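Local coordinates for putative restriction endonuclease domain-containing protein (Anabaena variabilis, PDB 3OT2) that is of unknown function but probably acts as a nuclease, being a Uma2 (DUF820) family protein of the PD-(D/E)XK clan, at residues M136-F148 with L175-L187. Numbering follows the deposited sequence.
With ACT (acetate ion), chain C; EDO (1,2-ethanediol), chain L.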
loop_
_atom_site.group_PDB
_atom_site.type_symbol
_atom_site.label_atom_id
_atom_site.label_comp_id
_atom_site.label_asym_id
_atom_site.label_seq_id
_atom_site.Cartn_x
_atom_site.Cartn_y
_atom_site.Cartn_z
HETATM N N MSE A 136 -12.248 3.770 -8.797
HETATM C CA MSE A 136 -11.899 3.306 -7.454
HETATM C C MSE A 136 -11.188 1.973 -7.484
HETATM O O MSE A 136 -11.506 1.099 -8.290
HETATM C CB MSE A 136 -13.177 3.178 -6.574
HETATM C CG MSE A 136 -12.859 2.758 -5.117
HETATM SE SE MSE A 136 -14.444 2.684 -4.004
HETATM C CE MSE A 136 -14.715 4.592 -3.713
ATOM N N GLY A 137 -10.260 1.818 -6.551
ATOM C CA GLY A 137 -9.583 0.559 -6.302
ATOM C C GLY A 137 -9.838 0.122 -4.876
ATOM O O GLY A 137 -9.886 0.955 -3.968
ATOM N N TRP A 138 -10.067 -1.181 -4.681
ATOM C CA TRP A 138 -10.159 -1.814 -3.373
ATOM C C TRP A 138 -9.047 -2.821 -3.224
ATOM O O TRP A 138 -8.890 -3.685 -4.091
ATOM C CB TRP A 138 -11.493 -2.583 -3.190
ATOM C CG TRP A 138 -12.688 -1.820 -2.682
ATOM C CD1 TRP A 138 -12.855 -0.469 -2.605
ATOM C CD2 TRP A 138 -13.924 -2.405 -2.272
ATOM N NE1 TRP A 138 -14.098 -0.176 -2.097
ATOM C CE2 TRP A 138 -14.774 -1.352 -1.872
ATOM C CE3 TRP A 138 -14.374 -3.736 -2.143
ATOM C CZ2 TRP A 138 -16.058 -1.584 -1.352
ATOM C CZ3 TRP A 138 -15.639 -3.966 -1.623
ATOM C CH2 TRP A 138 -16.469 -2.897 -1.237
ATOM N N LEU A 139 -8.297 -2.739 -2.129
ATOM C CA LEU A 139 -7.302 -3.750 -1.793
ATOM C C LEU A 139 -7.792 -4.383 -0.501
ATOM O O LEU A 139 -7.772 -3.741 0.554
ATOM C CB LEU A 139 -5.858 -3.204 -1.683
ATOM C CG LEU A 139 -4.799 -4.218 -1.188
ATOM C CD1 LEU A 139 -4.835 -5.507 -1.980
ATOM C CD2 LEU A 139 -3.420 -3.623 -1.231
ATOM N N ILE A 140 -8.318 -5.599 -0.608
ATOM C CA ILE A 140 -8.873 -6.352 0.524
ATOM C C ILE A 140 -7.782 -7.245 1.101
ATOM O O ILE A 140 -7.152 -8.009 0.369
ATOM C CB ILE A 140 -10.130 -7.193 0.114
ATOM C CG1 ILE A 140 -11.264 -6.291 -0.418
ATOM C CG2 ILE A 140 -10.602 -8.109 1.299
ATOM C CD1 ILE A 140 -12.426 -7.037 -1.097
ATOM N N ASP A 141 -7.555 -7.134 2.409
ATOM C CA ASP A 141 -6.575 -7.952 3.121
ATOM C C ASP A 141 -7.339 -8.857 4.101
ATOM O O ASP A 141 -7.653 -8.408 5.206
ATOM C CB ASP A 141 -5.542 -7.070 3.849
ATOM C CG ASP A 141 -4.475 -7.864 4.592
ATOM O OD1 ASP A 141 -4.700 -9.065 4.868
ATOM O OD2 ASP A 141 -3.402 -7.312 4.836
ATOM N N PRO A 142 -7.667 -10.110 3.718
ATOM C CA PRO A 142 -8.467 -10.976 4.620
ATOM C C PRO A 142 -7.822 -11.183 5.982
ATOM O O PRO A 142 -8.514 -11.028 6.986
ATOM C CB PRO A 142 -8.586 -12.296 3.847
ATOM C CG PRO A 142 -8.506 -11.855 2.404
ATOM C CD PRO A 142 -7.441 -10.770 2.420
ATOM N N ASP A 143 -6.495 -11.435 6.026
ATOM C CA ASP A 143 -5.794 -11.668 7.277
ATOM C C ASP A 143 -5.901 -10.501 8.243
ATOM O O ASP A 143 -6.057 -10.728 9.438
ATOM C CB ASP A 143 -4.309 -12.005 7.038
ATOM C CG ASP A 143 -4.028 -13.386 6.448
ATOM O OD1 ASP A 143 -4.953 -14.236 6.430
ATOM O OD2 ASP A 143 -2.894 -13.605 5.983
ATOM N N GLU A 144 -5.806 -9.269 7.746
ATOM C CA GLU A 144 -5.877 -8.095 8.604
ATOM C C GLU A 144 -7.288 -7.539 8.675
ATOM O O GLU A 144 -7.477 -6.503 9.307
ATOM C CB GLU A 144 -4.909 -7.006 8.104
ATOM C CG GLU A 144 -3.449 -7.431 8.118
ATOM C CD GLU A 144 -2.636 -7.071 9.343
ATOM O OE1 GLU A 144 -3.198 -6.472 10.287
ATOM O OE2 GLU A 144 -1.423 -7.375 9.344
ATOM N N GLN A 145 -8.269 -8.175 7.988
ATOM C CA GLN A 145 -9.681 -7.718 7.919
ATOM C C GLN A 145 -9.706 -6.205 7.646
ATOM O O GLN A 145 -10.330 -5.412 8.350
ATOM C CB GLN A 145 -10.456 -8.092 9.195
ATOM C CG GLN A 145 -10.578 -9.612 9.367
ATOM C CD GLN A 145 -11.289 -10.018 10.632
ATOM O OE1 GLN A 145 -12.304 -9.447 11.020
ATOM N NE2 GLN A 145 -10.804 -11.059 11.264
ATOM N N THR A 146 -8.967 -5.813 6.610
ATOM C CA THR A 146 -8.782 -4.436 6.241
ATOM C C THR A 146 -9.061 -4.255 4.768
ATOM O O THR A 146 -8.810 -5.157 3.962
ATOM C CB THR A 146 -7.314 -4.019 6.582
ATOM O OG1 THR A 146 -7.130 -4.066 8.001
ATOM C CG2 THR A 146 -6.935 -2.610 6.052
ATOM N N VAL A 147 -9.604 -3.091 4.427
ATOM C CA VAL A 147 -9.772 -2.693 3.038
ATOM C C VAL A 147 -9.073 -1.344 2.841
ATOM O O VAL A 147 -9.359 -0.387 3.567
ATOM C CB VAL A 147 -11.237 -2.662 2.522
ATOM C CG1 VAL A 147 -11.260 -2.322 1.031
ATOM C CG2 VAL A 147 -11.937 -4.006 2.772
ATOM N N PHE A 148 -8.168 -1.274 1.852
ATOM C CA PHE A 148 -7.576 -0.005 1.432
ATOM C C PHE A 148 -8.381 0.475 0.257
ATOM O O PHE A 148 -8.651 -0.312 -0.662
ATOM C CB PHE A 148 -6.095 -0.131 1.053
ATOM C CG PHE A 148 -5.154 -0.447 2.188
ATOM C CD1 PHE A 148 -4.852 0.508 3.147
ATOM C CD2 PHE A 148 -4.566 -1.700 2.293
ATOM C CE1 PHE A 148 -3.951 0.224 4.187
ATOM C CE2 PHE A 148 -3.640 -1.973 3.320
ATOM C CZ PHE A 148 -3.345 -1.005 4.254
ATOM N N LEU A 175 -25.051 -0.159 -2.579
ATOM C CA LEU A 175 -24.347 -1.205 -1.832
ATOM C C LEU A 175 -23.819 -0.649 -0.514
ATOM O O LEU A 175 -22.946 0.227 -0.520
ATOM C CB LEU A 175 -23.193 -1.807 -2.654
ATOM C CG LEU A 175 -22.333 -2.873 -1.937
ATOM C CD1 LEU A 175 -23.213 -4.052 -1.422
ATOM C CD2 LEU A 175 -21.208 -3.363 -2.833
ATOM N N HIS A 176 -24.322 -1.176 0.608
ATOM C CA HIS A 176 -23.862 -0.765 1.941
ATOM C C HIS A 176 -23.188 -1.947 2.577
ATOM O O HIS A 176 -23.850 -2.804 3.160
ATOM C CB HIS A 176 -25.021 -0.242 2.811
ATOM C CG HIS A 176 -25.773 0.873 2.174
ATOM N ND1 HIS A 176 -25.158 2.071 1.858
ATOM C CD2 HIS A 176 -27.063 0.923 1.780
ATOM C CE1 HIS A 176 -26.092 2.814 1.299
ATOM N NE2 HIS A 176 -27.254 2.163 1.233
ATOM N N LEU A 177 -21.868 -2.033 2.403
ATOM C CA LEU A 177 -21.103 -3.171 2.882
ATOM C C LEU A 177 -20.187 -2.783 4.027
ATOM O O LEU A 177 -19.273 -1.975 3.849
ATOM C CB LEU A 177 -20.294 -3.773 1.710
ATOM C CG LEU A 177 -19.506 -5.048 2.016
ATOM C CD1 LEU A 177 -20.463 -6.215 2.240
ATOM C CD2 LEU A 177 -18.556 -5.361 0.897
ATOM N N SER A 178 -20.440 -3.357 5.213
ATOM C CA SER A 178 -19.585 -3.103 6.365
ATOM C C SER A 178 -18.375 -4.026 6.322
ATOM O O SER A 178 -18.414 -5.053 5.639
ATOM C CB SER A 178 -20.350 -3.303 7.669
ATOM O OG SER A 178 -20.695 -4.667 7.850
ATOM N N ILE A 179 -17.329 -3.689 7.085
ATOM C CA ILE A 179 -16.123 -4.519 7.246
ATOM C C ILE A 179 -16.547 -5.893 7.816
ATOM O O ILE A 179 -16.158 -6.933 7.272
ATOM C CB ILE A 179 -15.087 -3.773 8.150
ATOM C CG1 ILE A 179 -14.415 -2.602 7.376
ATOM C CG2 ILE A 179 -14.024 -4.706 8.800
ATOM C CD1 ILE A 179 -13.424 -3.036 6.189
ATOM N N LYS A 180 -17.404 -5.886 8.857
ATOM C CA LYS A 180 -17.882 -7.106 9.518
ATOM C C LYS A 180 -18.619 -8.020 8.507
ATOM O O LYS A 180 -18.363 -9.225 8.499
ATOM C CB LYS A 180 -18.733 -6.739 10.741
ATOM C CG LYS A 180 -20.070 -7.454 10.936
ATOM C CD LYS A 180 -20.541 -7.393 12.385
ATOM C CE LYS A 180 -20.971 -6.016 12.845
ATOM N NZ LYS A 180 -22.415 -5.719 12.572
ATOM N N ASP A 181 -19.442 -7.440 7.609
ATOM C CA ASP A 181 -20.171 -8.197 6.588
ATOM C C ASP A 181 -19.218 -8.824 5.587
ATOM O O ASP A 181 -19.389 -9.991 5.234
ATOM C CB ASP A 181 -21.193 -7.315 5.834
ATOM C CG ASP A 181 -22.448 -6.941 6.614
ATOM O OD1 ASP A 181 -22.754 -7.623 7.615
ATOM O OD2 ASP A 181 -23.121 -5.957 6.219
ATOM N N LEU A 182 -18.225 -8.050 5.121
ATOM C CA LEU A 182 -17.256 -8.530 4.154
ATOM C C LEU A 182 -16.496 -9.753 4.678
ATOM O O LEU A 182 -16.445 -10.774 4.002
ATOM C CB LEU A 182 -16.248 -7.410 3.827
ATOM C CG LEU A 182 -15.632 -7.363 2.422
ATOM C CD1 LEU A 182 -14.777 -6.122 2.278
ATOM C CD2 LEU A 182 -14.785 -8.570 2.123
ATOM N N PHE A 183 -15.882 -9.641 5.857
ATOM C CA PHE A 183 -15.043 -10.714 6.383
ATOM C C PHE A 183 -15.869 -11.859 7.023
ATOM O O PHE A 183 -15.326 -12.943 7.225
ATOM C CB PHE A 183 -13.936 -10.150 7.297
ATOM C CG PHE A 183 -13.059 -9.210 6.480
ATOM C CD1 PHE A 183 -12.209 -9.704 5.497
ATOM C CD2 PHE A 183 -13.160 -7.827 6.623
ATOM C CE1 PHE A 183 -11.468 -8.833 4.678
ATOM C CE2 PHE A 183 -12.418 -6.956 5.801
ATOM C CZ PHE A 183 -11.583 -7.466 4.830
ATOM N N SER A 184 -17.193 -11.689 7.171
ATOM C CA SER A 184 -18.075 -12.778 7.615
ATOM C C SER A 184 -18.198 -13.835 6.488
ATOM O O SER A 184 -18.617 -14.974 6.735
ATOM C CB SER A 184 -19.460 -12.253 7.998
ATOM O OG SER A 184 -20.237 -11.954 6.847
ATOM N N TRP A 185 -17.833 -13.449 5.245
ATOM C CA TRP A 185 -17.882 -14.355 4.096
ATOM C C TRP A 185 -16.825 -15.463 4.224
ATOM O O TRP A 185 -16.846 -16.408 3.434
ATOM C CB TRP A 185 -17.692 -13.582 2.782
ATOM C CG TRP A 185 -18.724 -12.510 2.526
ATOM C CD1 TRP A 185 -19.991 -12.438 3.036
ATOM C CD2 TRP A 185 -18.582 -11.389 1.639
ATOM N NE1 TRP A 185 -20.639 -11.326 2.536
ATOM C CE2 TRP A 185 -19.797 -10.668 1.676
ATOM C CE3 TRP A 185 -17.555 -10.946 0.786
ATOM C CZ2 TRP A 185 -20.019 -9.538 0.882
ATOM C CZ3 TRP A 185 -17.760 -9.796 0.030
ATOM C CH2 TRP A 185 -18.976 -9.099 0.088
ATOM N N LEU A 186 -15.937 -15.362 5.243
ATOM C CA LEU A 186 -14.919 -16.353 5.574
ATOM C C LEU A 186 -15.480 -17.447 6.480
ATOM O O LEU A 186 -14.866 -18.519 6.623
ATOM C CB LEU A 186 -13.727 -15.677 6.271
ATOM C CG LEU A 186 -12.892 -14.694 5.421
ATOM C CD1 LEU A 186 -11.775 -14.051 6.258
ATOM C CD2 LEU A 186 -12.294 -15.377 4.208
ATOM N N LEU A 187 -16.635 -17.165 7.114
ATOM C CA LEU A 187 -17.301 -18.069 8.062
ATOM C C LEU A 187 -18.094 -19.163 7.360
ATOM O O LEU A 187 -18.595 -18.934 6.245
ATOM C CB LEU A 187 -18.228 -17.294 9.023
ATOM C CG LEU A 187 -17.627 -16.068 9.754
ATOM C CD1 LEU A 187 -18.703 -15.334 10.529
ATOM C CD2 LEU A 187 -16.433 -16.456 10.679
ATOM O OXT LEU A 187 -18.223 -20.253 7.944
HETATM C C ACT C . -3.564 -11.861 3.530
HETATM O O ACT C . -4.754 -11.918 3.798
HETATM O OXT ACT C . -2.858 -10.897 3.976
HETATM C CH3 ACT C . -2.950 -12.999 2.752
HETATM C C1 EDO L . -3.415 -3.787 12.873
HETATM O O1 EDO L . -3.821 -2.695 13.711
HETATM C C2 EDO L . -2.509 -3.268 11.765
HETATM O O2 EDO L . -2.950 -3.823 10.511
#
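Asp141 O, which lies 3.9 Å from Phe183 CE1, is gripped from its own hairpin: Thr146 N donates to it at 3.2 Å and Glu144 N more weakly. Gln145 and Thr146 together sit opposite Asp141 as a G1 beta bulge, which accompanies the type I turn Pro142-Gln145 between strands 136-141 and 146-148. Asp141 OD1 also takes Glu144 N from above the carboxylate plane, an Asx motif, while OD2 is hydrogen-bonded to Thr120 OG1 of the second subunit. Phe183, on helix 179-183, turns one face to Gln145. Gln145 CA sits 3.5 Å from the ring centroid, 11° off the normal, a CH-pi contact; Leu182 CD2 covers the opposite face near its rim. CG anti to the carbonyl carbon (chi1 -61°) sends the ring past the Gln145 side chain, which runs the opposite way, and puts CE1 3.6 Å from Ile140 CG2. Deeper in, Val147 CG2 meets Leu182 CD1 at 3.6 Å and Ile179 CD1 at 3.9 Å. Leu177 CD2 abuts the six-membered edge of Trp138, whose NE1 is held by Pro167 O. At the other end, Leu186 CD1 approaches Pro142 CB, and both residues touch Ile45 of helix 40-57. An alanine in place of Phe183 would probably open a gap between turn and helix, leaving Gln145 CA without its aromatic face and Ile140 CG2 without this neighbour. Helix 179-183 and its flanking residues thus pack on the hairpin through apolar and CH-pi contacts, while Asp141 and Thr146 spend their polar groups within the turn and on the second subunit.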